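Local coordinates for coiled-coil quantitatively-enriched protein 1 (Schizosaccharomyces pombe, PDB 7CUJ) that links telomeres to the meiotic centrosome for bouquet formation, and is required for telomere length regulation and chromosome segregation, at residues S10-Q22 against Q205-I217. Numbering follows the deposited sequence.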
# COMPACT_ATOMS: atom_id res chain seq x y z
N SER A 10 19.47 -32.85 17.99
CA SER A 10 20.74 -32.13 18.32
C SER A 10 20.45 -30.63 18.45
O SER A 10 20.92 -29.99 19.39
CB SER A 10 21.80 -32.41 17.29
OG SER A 10 23.09 -32.18 17.82
N VAL A 11 19.69 -30.11 17.48
CA VAL A 11 19.22 -28.73 17.46
C VAL A 11 17.83 -28.71 18.08
O VAL A 11 16.91 -29.31 17.53
CB VAL A 11 19.21 -28.19 16.02
CG1 VAL A 11 18.64 -26.78 15.94
CG2 VAL A 11 20.58 -28.25 15.37
N LEU A 12 17.68 -28.00 19.21
CA LEU A 12 16.43 -27.98 19.95
C LEU A 12 15.87 -26.56 20.03
O LEU A 12 16.62 -25.60 20.21
CB LEU A 12 16.67 -28.55 21.36
CG LEU A 12 17.18 -29.99 21.43
CD1 LEU A 12 17.61 -30.34 22.84
CD2 LEU A 12 16.12 -30.97 20.94
N ASP A 13 14.54 -26.45 19.91
CA ASP A 13 13.85 -25.17 19.90
C ASP A 13 13.23 -24.88 21.26
O ASP A 13 12.65 -25.76 21.89
CB ASP A 13 12.74 -25.15 18.84
CG ASP A 13 13.23 -25.51 17.45
OD1 ASP A 13 14.41 -25.25 17.16
OD2 ASP A 13 12.43 -26.07 16.68
N ILE A 14 13.34 -23.62 21.68
CA ILE A 14 12.68 -23.10 22.87
C ILE A 14 11.67 -22.05 22.41
O ILE A 14 12.03 -20.93 22.06
CB ILE A 14 13.71 -22.53 23.86
CG1 ILE A 14 14.74 -23.59 24.27
CG2 ILE A 14 13.02 -21.93 25.08
CD1 ILE A 14 16.00 -23.04 24.90
N GLY A 15 10.39 -22.44 22.41
CA GLY A 15 9.31 -21.55 22.05
C GLY A 15 8.97 -20.59 23.19
O GLY A 15 8.56 -21.02 24.26
N LEU A 16 9.15 -19.29 22.93
CA LEU A 16 8.90 -18.25 23.91
C LEU A 16 7.84 -17.30 23.36
O LEU A 16 7.89 -16.92 22.19
CB LEU A 16 10.21 -17.50 24.18
CG LEU A 16 11.30 -18.29 24.90
CD1 LEU A 16 12.64 -17.58 24.79
CD2 LEU A 16 10.94 -18.51 26.36
N PRO A 17 6.87 -16.85 24.18
CA PRO A 17 5.77 -16.03 23.69
C PRO A 17 6.18 -14.58 23.46
O PRO A 17 7.08 -14.06 24.13
CB PRO A 17 4.73 -16.12 24.82
CG PRO A 17 5.56 -16.33 26.07
CD PRO A 17 6.77 -17.13 25.63
N MET A 18 5.52 -13.93 22.49
CA MET A 18 5.75 -12.52 22.21
C MET A 18 4.93 -11.67 23.18
O MET A 18 3.86 -12.09 23.64
CB MET A 18 5.35 -12.15 20.78
CG MET A 18 6.11 -12.91 19.71
SD MET A 18 5.92 -12.13 18.08
CE MET A 18 7.39 -11.11 18.05
N SER A 19 5.44 -10.47 23.48
CA SER A 19 4.76 -9.51 24.32
C SER A 19 3.64 -8.84 23.53
O SER A 19 3.59 -8.95 22.30
CB SER A 19 5.73 -8.49 24.84
OG SER A 19 6.57 -8.03 23.80
N ALA A 20 2.75 -8.12 24.24
CA ALA A 20 1.66 -7.39 23.62
C ALA A 20 2.22 -6.37 22.63
O ALA A 20 1.65 -6.19 21.55
CB ALA A 20 0.80 -6.74 24.68
N LEU A 21 3.34 -5.73 23.00
CA LEU A 21 4.02 -4.72 22.19
C LEU A 21 4.48 -5.34 20.87
O LEU A 21 4.26 -4.76 19.81
CB LEU A 21 5.23 -4.20 22.98
CG LEU A 21 5.73 -2.79 22.67
CD1 LEU A 21 7.20 -2.65 23.04
CD2 LEU A 21 5.51 -2.39 21.22
N GLN A 22 5.13 -6.50 20.96
CA GLN A 22 5.69 -7.17 19.80
C GLN A 22 4.58 -7.53 18.82
O GLN A 22 4.76 -7.42 17.61
CB GLN A 22 6.46 -8.42 20.23
CG GLN A 22 7.90 -8.15 20.65
CD GLN A 22 8.59 -9.38 21.20
OE1 GLN A 22 8.04 -10.11 22.02
NE2 GLN A 22 9.81 -9.61 20.76
N GLN A 205 29.57 -29.10 16.26
CA GLN A 205 29.51 -30.24 17.15
C GLN A 205 29.33 -29.74 18.59
O GLN A 205 30.30 -29.65 19.34
CB GLN A 205 30.77 -31.10 17.03
CG GLN A 205 30.76 -32.07 15.85
CD GLN A 205 31.83 -33.13 15.95
OE1 GLN A 205 32.84 -32.97 16.63
NE2 GLN A 205 31.61 -34.24 15.26
N SER A 206 28.08 -29.41 18.94
CA SER A 206 27.71 -29.05 20.30
C SER A 206 26.19 -28.97 20.43
O SER A 206 25.48 -29.00 19.43
CB SER A 206 28.37 -27.76 20.73
OG SER A 206 27.83 -26.65 20.03
N LEU A 207 25.72 -28.88 21.68
CA LEU A 207 24.32 -28.66 21.99
C LEU A 207 23.89 -27.29 21.45
O LEU A 207 24.51 -26.28 21.78
CB LEU A 207 24.15 -28.73 23.52
CG LEU A 207 22.75 -28.47 24.06
CD1 LEU A 207 21.84 -29.68 23.82
CD2 LEU A 207 22.80 -28.13 25.53
N VAL A 208 22.84 -27.29 20.63
CA VAL A 208 22.32 -26.07 20.03
C VAL A 208 20.89 -25.83 20.53
O VAL A 208 20.00 -26.64 20.29
CB VAL A 208 22.37 -26.11 18.49
CG1 VAL A 208 21.58 -24.98 17.85
CG2 VAL A 208 23.80 -26.11 17.97
N LEU A 209 20.72 -24.70 21.23
CA LEU A 209 19.42 -24.23 21.68
C LEU A 209 19.02 -23.04 20.81
O LEU A 209 19.84 -22.17 20.54
CB LEU A 209 19.54 -23.81 23.15
CG LEU A 209 19.17 -24.86 24.20
CD1 LEU A 209 19.76 -26.22 23.88
CD2 LEU A 209 19.60 -24.40 25.58
N ARG A 210 17.75 -23.01 20.38
CA ARG A 210 17.23 -21.90 19.60
C ARG A 210 16.08 -21.24 20.35
O ARG A 210 15.10 -21.89 20.70
CB ARG A 210 16.76 -22.37 18.22
CG ARG A 210 17.88 -22.87 17.31
CD ARG A 210 17.41 -22.99 15.88
NE ARG A 210 16.37 -23.98 15.70
CZ ARG A 210 15.67 -24.16 14.58
NH1 ARG A 210 15.91 -23.40 13.52
NH2 ARG A 210 14.74 -25.09 14.52
N LEU A 211 16.23 -19.93 20.62
CA LEU A 211 15.16 -19.11 21.14
C LEU A 211 14.32 -18.64 19.96
O LEU A 211 14.80 -17.87 19.12
CB LEU A 211 15.77 -17.93 21.90
CG LEU A 211 16.20 -18.16 23.35
CD1 LEU A 211 16.68 -19.59 23.60
CD2 LEU A 211 17.26 -17.16 23.78
N ILE A 212 13.08 -19.14 19.89
CA ILE A 212 12.18 -18.86 18.78
C ILE A 212 10.88 -18.30 19.34
O ILE A 212 10.21 -18.96 20.13
CB ILE A 212 11.96 -20.13 17.93
CG1 ILE A 212 13.26 -20.61 17.28
CG2 ILE A 212 10.87 -19.89 16.89
CD1 ILE A 212 13.17 -21.95 16.58
N HIS A 213 10.53 -17.09 18.91
CA HIS A 213 9.29 -16.46 19.35
C HIS A 213 8.09 -17.12 18.67
O HIS A 213 8.08 -17.28 17.45
CB HIS A 213 9.32 -14.95 19.13
CG HIS A 213 9.74 -14.18 20.34
ND1 HIS A 213 10.82 -13.32 20.33
CD2 HIS A 213 9.25 -14.15 21.59
CE1 HIS A 213 10.97 -12.79 21.52
NE2 HIS A 213 10.01 -13.28 22.32
N LEU A 214 7.10 -17.50 19.49
CA LEU A 214 5.89 -18.14 19.01
C LEU A 214 5.09 -17.14 18.17
O LEU A 214 4.77 -16.05 18.64
CB LEU A 214 5.06 -18.64 20.20
CG LEU A 214 5.60 -19.87 20.93
CD1 LEU A 214 5.00 -19.98 22.32
CD2 LEU A 214 5.31 -21.14 20.14
N GLY A 215 4.82 -17.54 16.92
CA GLY A 215 3.95 -16.78 16.03
C GLY A 215 4.70 -15.71 15.23
O GLY A 215 4.08 -14.96 14.48
N SER A 216 6.03 -15.66 15.41
CA SER A 216 6.87 -14.69 14.73
C SER A 216 7.36 -15.27 13.40
O SER A 216 7.01 -16.39 13.05
CB SER A 216 8.02 -14.27 15.61
OG SER A 216 8.98 -15.32 15.73
N ILE A 217 8.18 -14.49 12.68
CA ILE A 217 8.83 -14.93 11.45
C ILE A 217 9.79 -16.07 11.75
O ILE A 217 10.08 -16.89 10.87
CB ILE A 217 9.53 -13.77 10.71
CG1 ILE A 217 9.98 -14.21 9.31
CG2 ILE A 217 10.68 -13.21 11.53
CD1 ILE A 217 10.28 -13.08 8.37
O HOH W 1 8.71 -11.32 24.47
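Asp-13 and Arg-210 pair side by side on neighbouring parallel strands, 11-16 at one edge of the six-stranded parallel sheet of this alpha/beta domain, one piece of the longer protein, and 208-213 next inward. Both side chains rise from the same face. Arg-210 turns its NE/NH2 side to the carboxylate: NE lies 2.8 Å from Asp-13 OD1, while NH2 reaches that oxygen on its syn side. With both N-H groups converging on one oxygen, neither bond is straight (about 130°), and the two planes are turned 47° apart. The bend of Arg-210 at chi3 (-65°) turns NE toward Asp-13. Ile-212 CD1 lies over the centre of one guanidinium face, 3.8 Å above the plane; Tyr-194 adds a cation-pi contact. An alanine in place of Arg-210 would probably leave the Asp-13 carboxylate without its main counter-charge, with Lys-222 only a long, weak ion pair, and strip Ile-212 CD1 of the flat surface beneath it. Val-11 and Val-208 lie alongside each other, CG1 to CG1 3.9 Å.

The opposite face, with Leu-12, Ile-14, Leu-209 and Leu-211, is apolar here. Ile-14 sends CD1 across to Leu-209 CG at 3.7 Å and alongside Leu-211 CD1, while Leu-16 CD1 crosses onto Leu-211 CG; Phe-106 and Ile-285, from helices 102-112 and 275-294, pack on Ile-14. Six backbone hydrogen bonds zip the strands, from Leu-12 N to Val-208 O to Leu-214 N on Leu-16 O.

His-213 sets its ring against the link, Pro-17 to Ser-19, leading into helix 20-32. Met-18 CG rests 3.8 Å from His-213 CB, and the Gln-22 amide, its NE2 bonded to Ile-63 O, lies over one ring face, offset toward the rim. Pro-17 O sits at the ring edge, 3.3 Å from His-213 CD2.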